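Local coordinates for protein CrmK (Actinoalloteichus sp. WH1-2216-6, PDB 5I1V) that is an FAD-dependent oxidase with a doubly tethered, covalently bound flavin, and takes part in recycling shunt products during caerulomycin biosynthesis, at residues 39-43 against 196-200; 122-126 against 326-330; 146-150 against 392-396; 362-368 against 420-424. All coordinates share one frame; numbering follows the deposited sequence. Where two conformers were deposited one is given.

Contact 1. Residues 39-43 against 196-200. With FAD (flavin-adenine dinucleotide), chain E.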
# COMPACT_ATOMS: atom_id res chain seq x y z
N SER A 39 15.73 -17.24 -8.77
CA SER A 39 16.57 -17.99 -7.86
C SER A 39 17.97 -17.40 -7.92
O SER A 39 18.32 -16.70 -8.88
CB SER A 39 16.65 -19.44 -8.35
OG SER A 39 17.29 -19.49 -9.62
N THR A 40 18.74 -17.68 -6.89
CA THR A 40 20.15 -17.32 -6.86
C THR A 40 20.89 -17.77 -8.13
O THR A 40 21.69 -17.01 -8.64
CB THR A 40 20.82 -17.91 -5.62
OG1 THR A 40 20.15 -17.38 -4.47
CG2 THR A 40 22.27 -17.52 -5.60
N ALA A 41 20.65 -18.99 -8.61
CA ALA A 41 21.35 -19.51 -9.82
C ALA A 41 21.05 -18.64 -11.07
O ALA A 41 21.89 -18.42 -11.94
CB ALA A 41 20.93 -20.95 -10.09
N GLN A 42 19.83 -18.12 -11.15
CA GLN A 42 19.47 -17.27 -12.26
C GLN A 42 20.11 -15.84 -12.14
O GLN A 42 20.38 -15.15 -13.14
CB GLN A 42 17.96 -17.25 -12.38
CG GLN A 42 17.39 -18.52 -12.94
CD GLN A 42 15.88 -18.52 -12.96
OE1 GLN A 42 15.24 -17.55 -12.55
NE2 GLN A 42 15.29 -19.61 -13.41
N VAL A 43 20.34 -15.40 -10.92
CA VAL A 43 21.05 -14.14 -10.67
C VAL A 43 22.52 -14.32 -11.13
O VAL A 43 23.07 -13.48 -11.89
CB VAL A 43 20.94 -13.72 -9.22
CG1 VAL A 43 21.82 -12.50 -8.97
CG2 VAL A 43 19.48 -13.46 -8.85
N VAL A 196 25.49 -8.79 -5.91
CA VAL A 196 24.04 -8.84 -5.87
C VAL A 196 23.60 -9.58 -4.62
O VAL A 196 23.83 -10.80 -4.47
CB VAL A 196 23.46 -9.51 -7.06
CG1 VAL A 196 21.92 -9.51 -6.99
CG2 VAL A 196 23.93 -8.84 -8.30
N ILE A 197 22.94 -8.86 -3.73
CA ILE A 197 22.42 -9.50 -2.53
C ILE A 197 21.19 -10.30 -2.93
O ILE A 197 20.25 -9.71 -3.46
CB ILE A 197 22.01 -8.44 -1.47
CG1 ILE A 197 23.23 -7.63 -1.06
CG2 ILE A 197 21.39 -9.06 -0.21
CD1 ILE A 197 22.82 -6.23 -0.63
N THR A 198 21.16 -11.61 -2.69
CA THR A 198 19.98 -12.38 -3.00
C THR A 198 19.04 -12.56 -1.78
O THR A 198 17.78 -12.65 -1.92
CB THR A 198 20.39 -13.73 -3.61
OG1 THR A 198 21.34 -14.34 -2.78
CG2 THR A 198 21.03 -13.49 -4.96
N ARG A 199 19.61 -12.65 -0.59
CA ARG A 199 18.79 -12.83 0.61
C ARG A 199 19.59 -12.47 1.84
O ARG A 199 20.78 -12.45 1.82
CB ARG A 199 18.23 -14.28 0.75
CG ARG A 199 19.29 -15.34 0.86
CD ARG A 199 18.83 -16.74 0.41
NE ARG A 199 18.69 -16.82 -1.03
CZ ARG A 199 17.56 -17.08 -1.68
NH1 ARG A 199 16.48 -17.42 -1.02
NH2 ARG A 199 17.55 -17.05 -3.00
N TYR A 200 18.88 -12.18 2.92
CA TYR A 200 19.44 -11.76 4.19
C TYR A 200 18.85 -12.74 5.20
O TYR A 200 17.73 -13.26 4.99
CB TYR A 200 18.93 -10.38 4.62
CG TYR A 200 19.29 -9.17 3.81
CD1 TYR A 200 20.49 -8.53 4.03
CD2 TYR A 200 18.40 -8.63 2.88
CE1 TYR A 200 20.83 -7.36 3.36
CE2 TYR A 200 18.73 -7.45 2.18
CZ TYR A 200 19.95 -6.82 2.43
OH TYR A 200 20.34 -5.64 1.81
PA FAD E . 16.46 0.34 -5.24
O1A FAD E . 16.19 1.63 -5.98
O2A FAD E . 15.96 -0.91 -5.91
O5B FAD E . 17.99 0.21 -4.92
C5B FAD E . 18.69 1.14 -4.11
C4B FAD E . 20.20 0.98 -4.35
O4B FAD E . 20.57 -0.31 -3.82
C3B FAD E . 20.69 0.95 -5.78
O3B FAD E . 22.04 1.37 -5.80
C2B FAD E . 20.63 -0.50 -6.15
O2B FAD E . 21.31 -0.93 -7.33
C1B FAD E . 21.05 -1.16 -4.83
N9A FAD E . 20.39 -2.48 -4.63
C8A FAD E . 19.06 -2.80 -4.67
N7A FAD E . 18.91 -4.16 -4.55
C5A FAD E . 20.12 -4.65 -4.42
C6A FAD E . 20.61 -5.99 -4.22
N6A FAD E . 19.71 -6.95 -4.12
N1A FAD E . 21.94 -6.15 -4.14
C2A FAD E . 22.81 -5.13 -4.27
N3A FAD E . 22.42 -3.83 -4.40
C4A FAD E . 21.09 -3.60 -4.53
N1 FAD E . 15.19 4.27 4.71
C2 FAD E . 15.20 4.10 6.05
O2 FAD E . 16.23 3.72 6.62
N3 FAD E . 14.12 4.34 6.83
C4 FAD E . 12.96 4.79 6.37
O4 FAD E . 11.98 4.95 7.13
C4X FAD E . 12.84 4.99 4.94
N5 FAD E . 11.68 5.45 4.39
C5X FAD E . 11.58 5.53 3.06
C6 FAD E . 10.35 5.84 2.47
C7 FAD E . 10.18 5.95 1.09
C7M FAD E . 8.79 6.28 0.52
C8 FAD E . 11.37 5.71 0.25
C8M FAD E . 11.29 5.83 -1.25
C9 FAD E . 12.61 5.40 0.81
C9A FAD E . 12.76 5.30 2.19
N10 FAD E . 13.99 4.97 2.78
C10 FAD E . 14.05 4.77 4.14
C1' FAD E . 15.24 4.98 2.01
C2' FAD E . 15.56 3.60 1.52
O2' FAD E . 16.14 2.87 2.58
C3' FAD E . 16.44 3.61 0.32
O3' FAD E . 15.79 4.37 -0.73
C4' FAD E . 16.80 2.18 -0.14
O4' FAD E . 18.06 2.24 -0.79
C5' FAD E . 15.73 1.63 -1.06
O5' FAD E . 16.06 0.28 -1.37
P FAD E . 15.28 -0.35 -2.60
O1P FAD E . 13.82 -0.12 -2.46
O2P FAD E . 15.76 -1.75 -2.83
O3P FAD E . 15.81 0.59 -3.81
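The first turn of helix 40-52 meets strand 196-202 through T40 and V43, which touch T198, R199 and V196. Just ahead of the helix, S39 is the N-cap: its OG accepts from Q42 N at 3.3 Å, a capping bond at the first turn of the helix. T40 sets OG1 beside its own backbone N (chi1 -60°), and there the hydroxyl receives R199 NH2 at 3.0 Å. That bond arrives at the edge of the guanidinium, tilted 21° from its plane. The arginine reaches back to the helix because its chain bends at chi3 (72°). T40 OG1 is also hydrogen-bonded to E156 of the adjacent strand 152-160, and E156 OE1 further binds T198 OG1 and R199 NE, while E97 and E99 hold R199 NH1. Replacing R199 by an alanine is likely to leave these three carboxylates without their common cation and T40 without one of its partners. The helix thus lies against a five-stranded antiparallel sheet in the FAD-binding part of the fold, of the PCMH type, whose strand 196-202 reads the adenine through its backbone: I197 N donates to FAD N1A at 2.9 Å and I197 O accepts from FAD N6A at 2.9 Å. One turn on, V43 points its side chain at the strand. Its CG1 rests on V196 CG1 at 3.6 Å, whereas CG2 reaches the methyl of T198 more loosely, CG2 to CG2 4.2 Å, with V158 of strand 152-160 also against both V43 and T198.

Contact 2. Residues 122-126 against 326-330. With FAD (flavin-adenine dinucleotide), chain E.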
# COMPACT_ATOMS: atom_id res chain seq x y z
N GLY A 122 12.33 0.68 8.24
CA GLY A 122 11.69 1.98 8.01
C GLY A 122 10.19 1.95 7.92
O GLY A 122 9.55 0.89 7.96
N PHE A 123 9.64 3.16 7.75
CA PHE A 123 8.23 3.37 7.68
C PHE A 123 7.72 3.55 6.24
O PHE A 123 6.65 4.14 6.06
CB PHE A 123 7.80 4.56 8.59
CG PHE A 123 8.45 5.90 8.27
CD1 PHE A 123 7.97 6.72 7.26
CD2 PHE A 123 9.52 6.37 9.04
CE1 PHE A 123 8.55 7.96 7.00
CE2 PHE A 123 10.11 7.61 8.78
CZ PHE A 123 9.62 8.40 7.76
N CYS A 124 8.42 3.07 5.21
CA CYS A 124 7.81 3.18 3.89
C CYS A 124 7.54 1.81 3.25
O CYS A 124 8.42 0.95 3.20
CB CYS A 124 8.60 4.10 2.99
SG CYS A 124 8.88 5.82 3.59
N MET A 125 6.32 1.65 2.73
CA MET A 125 5.74 0.34 2.44
C MET A 125 6.41 -0.42 1.34
O MET A 125 6.59 -1.64 1.45
CB MET A 125 4.26 0.50 2.07
CG MET A 125 3.40 0.78 3.29
SD MET A 125 3.47 -0.57 4.50
CE MET A 125 2.68 -1.85 3.47
N GLY A 126 6.80 0.31 0.29
CA GLY A 126 7.35 -0.30 -0.90
C GLY A 126 8.88 -0.41 -0.95
O GLY A 126 9.41 -0.82 -1.97
N LEU A 326 1.23 5.47 10.15
CA LEU A 326 2.32 6.39 9.82
C LEU A 326 3.09 6.06 8.54
O LEU A 326 3.81 6.90 8.02
CB LEU A 326 3.26 6.48 11.02
CG LEU A 326 4.70 6.99 10.94
CD1 LEU A 326 5.18 7.29 12.35
CD2 LEU A 326 5.68 5.99 10.38
N ALA A 327 2.93 4.84 8.01
CA ALA A 327 3.64 4.40 6.82
C ALA A 327 3.25 5.21 5.60
O ALA A 327 2.11 5.68 5.51
CB ALA A 327 3.37 2.95 6.54
N ILE A 328 4.18 5.31 4.66
CA ILE A 328 3.94 5.94 3.38
C ILE A 328 3.47 4.90 2.35
O ILE A 328 4.13 3.85 2.10
CB ILE A 328 5.17 6.77 2.90
CG1 ILE A 328 5.21 8.10 3.66
CG2 ILE A 328 5.10 7.08 1.41
CD1 ILE A 328 6.01 8.02 4.92
N PRO A 329 2.31 5.16 1.75
CA PRO A 329 1.74 4.25 0.78
C PRO A 329 2.59 4.08 -0.45
O PRO A 329 3.23 5.03 -0.91
CB PRO A 329 0.42 4.92 0.37
CG PRO A 329 0.18 6.04 1.31
CD PRO A 329 1.45 6.35 2.03
N ASP A 330 2.51 2.89 -1.00
CA ASP A 330 3.18 2.52 -2.24
C ASP A 330 2.27 2.74 -3.48
O ASP A 330 2.68 2.47 -4.59
CB ASP A 330 3.64 1.05 -2.16
CG ASP A 330 2.48 0.08 -1.84
OD1 ASP A 330 1.54 0.46 -1.09
OD2 ASP A 330 2.54 -1.07 -2.32
PA FAD E . 16.46 0.34 -5.24
O1A FAD E . 16.19 1.63 -5.98
O2A FAD E . 15.96 -0.91 -5.91
O5B FAD E . 17.99 0.21 -4.92
C5B FAD E . 18.69 1.14 -4.11
C4B FAD E . 20.20 0.98 -4.35
O4B FAD E . 20.57 -0.31 -3.82
C3B FAD E . 20.69 0.95 -5.78
O3B FAD E . 22.04 1.37 -5.80
C2B FAD E . 20.63 -0.50 -6.15
O2B FAD E . 21.31 -0.93 -7.33
C1B FAD E . 21.05 -1.16 -4.83
N9A FAD E . 20.39 -2.48 -4.63
C8A FAD E . 19.06 -2.80 -4.67
N7A FAD E . 18.91 -4.16 -4.55
C5A FAD E . 20.12 -4.65 -4.42
C6A FAD E . 20.61 -5.99 -4.22
N6A FAD E . 19.71 -6.95 -4.12
N1A FAD E . 21.94 -6.15 -4.14
C2A FAD E . 22.81 -5.13 -4.27
N3A FAD E . 22.42 -3.83 -4.40
C4A FAD E . 21.09 -3.60 -4.53
N1 FAD E . 15.19 4.27 4.71
C2 FAD E . 15.20 4.10 6.05
O2 FAD E . 16.23 3.72 6.62
N3 FAD E . 14.12 4.34 6.83
C4 FAD E . 12.96 4.79 6.37
O4 FAD E . 11.98 4.95 7.13
C4X FAD E . 12.84 4.99 4.94
N5 FAD E . 11.68 5.45 4.39
C5X FAD E . 11.58 5.53 3.06
C6 FAD E . 10.35 5.84 2.47
C7 FAD E . 10.18 5.95 1.09
C7M FAD E . 8.79 6.28 0.52
C8 FAD E . 11.37 5.71 0.25
C8M FAD E . 11.29 5.83 -1.25
C9 FAD E . 12.61 5.40 0.81
C9A FAD E . 12.76 5.30 2.19
N10 FAD E . 13.99 4.97 2.78
C10 FAD E . 14.05 4.77 4.14
C1' FAD E . 15.24 4.98 2.01
C2' FAD E . 15.56 3.60 1.52
O2' FAD E . 16.14 2.87 2.58
C3' FAD E . 16.44 3.61 0.32
O3' FAD E . 15.79 4.37 -0.73
C4' FAD E . 16.80 2.18 -0.14
O4' FAD E . 18.06 2.24 -0.79
C5' FAD E . 15.73 1.63 -1.06
O5' FAD E . 16.06 0.28 -1.37
P FAD E . 15.28 -0.35 -2.60
O1P FAD E . 13.82 -0.12 -2.46
O2P FAD E . 15.76 -1.75 -2.83
O3P FAD E . 15.81 0.59 -3.81
O HOH W 1 6.27 3.11 0.14
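F123 and C124 meet I328 beside the isoalloxazine ring, to which C124 SG is covalently joined at FAD C6 (1.8 Å). This is one of the two covalent attachments of the flavin; the other is made by H64, as in the bicovalent oxidases of the berberine bridge enzyme-like family. F123 N donates to FAD O4 at 3.0 Å, and the same oxygen lies over one face of the F123 ring, offset toward its rim. The ring is brought there by a chi1 of 59°, which sets CG between the backbone N and the carbonyl carbon. I328 runs alongside in the same direction and places CD1 at the ring edge, 3.3 Å from F123 CE1, with CG2 turned to the flavin methyl C7M. Behind this shell the two backbones are bridged: I328 N binds F123 O at 3.1 Å and M125 N binds I328 O at 3.2 Å, a single bridge that pairs C124 with I328. A CA-H...O contact from A327 CA to F123 O adds to it, while a water accepts from G126 N and donates to I328 O. The dimer interface includes D330, whose OD2 is salt-bridged to R109 of the second subunit. Through the backbone bridge the loop after helix 104-115 is laid against the loop after helix 319-326, and F123 and L326 both pack on Y265 of strand 265-271 in the eight-stranded sheet.

Contact 3. Residues 146-150 against 392-396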
# COMPACT_ATOMS: atom_id res chain seq x y z
N GLY A 146 17.30 -0.52 17.97
CA GLY A 146 18.45 -0.32 17.14
C GLY A 146 18.16 -0.23 15.64
O GLY A 146 17.05 0.15 15.22
N LEU A 147 19.15 -0.61 14.84
CA LEU A 147 19.05 -0.58 13.39
C LEU A 147 18.79 -1.95 12.85
O LEU A 147 19.08 -2.96 13.51
CB LEU A 147 20.34 -0.05 12.78
CG LEU A 147 20.74 1.32 13.29
CD1 LEU A 147 22.05 1.76 12.66
CD2 LEU A 147 19.69 2.37 12.99
N THR A 148 18.30 -2.02 11.62
CA THR A 148 18.12 -3.29 10.96
C THR A 148 19.41 -4.10 10.97
O THR A 148 19.40 -5.31 11.19
CB THR A 148 17.69 -3.13 9.50
OG1 THR A 148 18.63 -2.29 8.81
CG2 THR A 148 16.41 -2.47 9.40
N VAL A 149 20.52 -3.45 10.72
CA VAL A 149 21.79 -4.16 10.64
C VAL A 149 22.26 -4.73 12.00
O VAL A 149 23.08 -5.65 12.04
CB VAL A 149 22.89 -3.34 9.98
CG1 VAL A 149 22.49 -2.96 8.56
CG2 VAL A 149 23.28 -2.14 10.82
N ASP A 150 21.69 -4.27 13.10
CA ASP A 150 21.91 -4.94 14.40
C ASP A 150 21.32 -6.36 14.53
O ASP A 150 21.59 -7.04 15.51
CB ASP A 150 21.45 -4.03 15.54
CG ASP A 150 22.22 -2.70 15.55
OD1 ASP A 150 23.42 -2.78 15.24
OD2 ASP A 150 21.66 -1.57 15.83
N THR A 392 29.78 -2.66 13.20
CA THR A 392 29.04 -2.48 11.93
C THR A 392 29.60 -1.30 11.13
O THR A 392 30.37 -0.51 11.64
CB THR A 392 27.49 -2.31 12.17
OG1 THR A 392 27.27 -1.33 13.17
CG2 THR A 392 26.91 -3.61 12.66
N ALA A 393 29.24 -1.22 9.85
CA ALA A 393 29.78 -0.22 8.98
C ALA A 393 29.04 1.13 9.10
O ALA A 393 29.59 2.17 8.77
CB ALA A 393 29.78 -0.72 7.55
N VAL A 394 27.81 1.11 9.59
CA VAL A 394 27.01 2.33 9.67
C VAL A 394 27.61 3.37 10.62
O VAL A 394 27.95 3.02 11.77
CB VAL A 394 25.57 2.08 10.18
CG1 VAL A 394 24.74 3.35 10.08
CG2 VAL A 394 24.88 1.01 9.39
N PRO A 395 27.70 4.65 10.19
CA PRO A 395 28.04 5.70 11.14
C PRO A 395 27.07 5.74 12.29
O PRO A 395 25.88 5.51 12.12
CB PRO A 395 27.88 6.99 10.32
CG PRO A 395 28.23 6.57 8.95
CD PRO A 395 27.57 5.23 8.82
N ARG A 396 27.57 5.97 13.48
CA ARG A 396 26.68 6.14 14.60
C ARG A 396 27.05 7.42 15.32
O ARG A 396 28.11 7.95 15.10
CB ARG A 396 26.72 4.90 15.46
CG ARG A 396 25.86 3.79 14.81
CD ARG A 396 25.91 2.53 15.59
NE ARG A 396 25.75 1.34 14.78
CZ ARG A 396 24.76 0.45 14.88
NH1 ARG A 396 23.79 0.60 15.76
NH2 ARG A 396 24.78 -0.62 14.13
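L147, V149 and D150 meet T392, V394 and R396 across two segments that share no backbone hydrogen bond, the nearest CA pair being V149 and T392 at 7.6 Å. G146 leaves helix 142-145 with positive phi, and residues 148-150 then wind into a 3-10 turn in which D150 N binds L147 O. This turn presents the D150 carboxylate to R396, whose chain runs extended from CG to NE. The guanidinium grips it end-on. R396 NH1 reaches the syn lone pair of D150 OD2 at 3.0 Å in a nearly straight bond (176°), and R396 NH2 meets D150 OD1 at 2.8 Å; the carboxylate and guanidinium planes are 31° apart. L147 lays CD1 over one face of the guanidinium, 3.7 Å from R396 NH1, while V149 CG2 touches V394 CG2 at 3.8 Å. D150 OD2 also accepts L147 N, at 2.9 Å from above the carboxylate plane, and R396 NH2 donates to T392 OG1 at 2.8 Å. R396 NH1 has a further acceptor in V384 O. The ion pair joins the loop before strand 400-408 to the loop after helix 142-145, where L147 also packs on Y138 of the flavin site; with each partner bonded within its own segment as well, the pairing is likely to favour the ionised forms.

Contact 4. Residues 362-368 against 420-424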
# COMPACT_ATOMS: atom_id res chain seq x y z
N HIS A 362 12.88 30.21 3.64
CA HIS A 362 12.55 29.34 2.51
C HIS A 362 11.21 28.63 2.69
O HIS A 362 10.47 28.42 1.73
CB HIS A 362 13.68 28.33 2.30
CG HIS A 362 14.97 28.96 1.89
ND1 HIS A 362 15.21 29.39 0.60
CD2 HIS A 362 16.07 29.30 2.61
CE1 HIS A 362 16.41 29.93 0.53
NE2 HIS A 362 16.96 29.89 1.73
N LEU A 363 10.87 28.23 3.92
CA LEU A 363 9.55 27.61 4.19
C LEU A 363 8.34 28.56 4.09
O LEU A 363 7.24 28.10 3.80
CB LEU A 363 9.53 26.93 5.55
CG LEU A 363 10.51 25.75 5.71
CD1 LEU A 363 10.65 25.41 7.19
CD2 LEU A 363 10.02 24.53 4.92
N SER A 364 8.51 29.87 4.35
CA SER A 364 7.38 30.80 4.08
C SER A 364 7.42 31.53 2.72
O SER A 364 6.44 32.18 2.35
CB SER A 364 7.24 31.85 5.18
OG SER A 364 8.44 32.53 5.34
N ARG A 365 8.55 31.46 2.01
CA ARG A 365 8.72 32.13 0.70
C ARG A 365 7.40 32.01 -0.09
O ARG A 365 6.99 30.91 -0.45
CB ARG A 365 9.88 31.46 -0.08
CG ARG A 365 10.86 32.43 -0.74
CD ARG A 365 12.16 31.75 -1.18
NE ARG A 365 11.99 30.90 -2.37
CZ ARG A 365 12.95 30.14 -2.91
NH1 ARG A 365 14.18 30.11 -2.39
NH2 ARG A 365 12.70 29.40 -3.99
N ALA A 366 6.73 33.13 -0.35
CA ALA A 366 5.47 33.07 -1.11
C ALA A 366 5.64 32.96 -2.63
O ALA A 366 4.71 32.65 -3.34
CB ALA A 366 4.58 34.26 -0.76
N ASP A 367 6.84 33.20 -3.15
CA ASP A 367 7.08 33.02 -4.59
C ASP A 367 7.27 31.53 -4.99
O ASP A 367 7.64 31.22 -6.12
CB ASP A 367 8.29 33.87 -5.04
CG ASP A 367 9.63 33.40 -4.41
OD1 ASP A 367 9.65 32.37 -3.71
OD2 ASP A 367 10.67 34.06 -4.62
N TYR A 368 7.02 30.62 -4.06
CA TYR A 368 7.18 29.19 -4.32
C TYR A 368 5.87 28.52 -3.95
O TYR A 368 5.17 28.98 -3.06
CB TYR A 368 8.34 28.64 -3.49
CG TYR A 368 8.59 27.15 -3.65
CD1 TYR A 368 9.11 26.64 -4.84
CD2 TYR A 368 8.32 26.26 -2.61
CE1 TYR A 368 9.33 25.27 -4.99
CE2 TYR A 368 8.54 24.90 -2.76
CZ TYR A 368 9.06 24.40 -3.95
OH TYR A 368 9.30 23.03 -4.12
N TRP A 420 14.62 25.14 -5.09
CA TRP A 420 14.12 25.40 -3.72
C TRP A 420 14.82 24.53 -2.65
O TRP A 420 15.29 25.04 -1.63
CB TRP A 420 12.61 25.20 -3.64
CG TRP A 420 12.08 25.51 -2.26
CD1 TRP A 420 11.71 26.74 -1.77
CD2 TRP A 420 11.93 24.59 -1.16
NE1 TRP A 420 11.33 26.63 -0.44
CE2 TRP A 420 11.45 25.32 -0.05
CE3 TRP A 420 12.14 23.20 -1.01
CZ2 TRP A 420 11.20 24.73 1.18
CZ3 TRP A 420 11.90 22.62 0.22
CH2 TRP A 420 11.42 23.38 1.29
N ILE A 421 14.93 23.22 -2.92
CA ILE A 421 15.52 22.31 -1.95
C ILE A 421 17.03 22.51 -1.85
O ILE A 421 17.60 22.40 -0.78
CB ILE A 421 15.15 20.83 -2.24
CG1 ILE A 421 15.53 19.96 -1.05
CG2 ILE A 421 15.76 20.29 -3.55
CD1 ILE A 421 14.94 18.55 -1.10
N ARG A 422 17.69 22.86 -2.96
CA ARG A 422 19.11 23.11 -2.91
C ARG A 422 19.47 24.33 -2.09
O ARG A 422 20.45 24.33 -1.33
CB ARG A 422 19.67 23.23 -4.30
CG ARG A 422 19.87 21.88 -4.95
CD ARG A 422 20.02 22.03 -6.44
NE ARG A 422 20.31 20.75 -7.04
CZ ARG A 422 20.26 20.51 -8.33
NH1 ARG A 422 19.93 21.49 -9.19
NH2 ARG A 422 20.55 19.30 -8.77
N GLU A 423 18.67 25.37 -2.25
CA GLU A 423 18.92 26.65 -1.57
C GLU A 423 18.60 26.58 -0.08
O GLU A 423 19.40 27.05 0.74
CB GLU A 423 18.16 27.77 -2.28
CG GLU A 423 18.83 28.09 -3.61
CD GLU A 423 18.30 29.33 -4.33
OE1 GLU A 423 17.21 29.84 -3.97
OE2 GLU A 423 18.96 29.75 -5.33
N ILE A 424 17.48 25.95 0.29
CA ILE A 424 17.18 25.81 1.72
C ILE A 424 18.26 25.03 2.44
O ILE A 424 18.67 25.41 3.54
CB ILE A 424 15.79 25.24 2.04
CG1 ILE A 424 15.55 25.26 3.55
CG2 ILE A 424 15.59 23.81 1.49
CD1 ILE A 424 14.11 24.94 3.95
O HOH W 2 14.69 27.85 -1.52
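Aromatic packing joins the C-terminal end of helix 353-364, with the turn that follows, to helix 414-428, well away from the flavin. W420, its ring thrown out by a chi1 of -178°, is the centre of it. The Y368 ring lies nearly parallel on one face of the indole, an offset stack on the five-membered ring with centroids 3.9 Å apart and planes at 5°. In the plane of the indole, NE1 donates to H362 O at 2.9 Å; the donor stands above the plane of that carbonyl. L363 CD2 also comes to the indole edge, 3.9 Å from W420 CZ2. H362 turns a ring face to helix 414-428, where I424 CA sits 3.9 Å from the ring centroid as a CH-pi contact, and a water links H362 ND1 to W420 O. W420 CD1, at the indole edge, meets one face of the steeply inclined guanidinium of the poorly ordered R365 (planes 77° apart), which reaches E423 OE1 in a long, weak salt bridge, with D367 OD1 accepting from its NE. A leucine in place of W420 would probably take away the stacking partner of Y368 and leave the carbonyl of H362 without its indole donor. Further bonds of H362 NE2 to D427 and of Y368 OH to H417 attach the same residues to helix 414-428, while Y368 and W420 both rest on V406 of strand 400-408 in the eight-stranded sheet beneath.

From the N terminus, helix 40-52 is the first element to be tied, and contact 1 closes its loop only at strand 196-202. Within that span lie 122-126 and 146-150, whose partners come much later, at 326-330 and 392-396, so contacts 1, 2 and 3 cross one another. Contact 4 opens at 362-368, before contact 3 has closed, and crosses it, but follows contacts 1 and 2 in series. Contact 1 stays within the FAD-binding part, whereas contacts 2 and 3 join that part to loops of the eight-stranded-sheet region. Contacts 1 and 2 touch opposite ends of FAD, adenine and isoalloxazine, their centres about 25 Å apart. Contact 4 joins the end of helix 353-364 and its following turn to helix 414-428, beside that sheet.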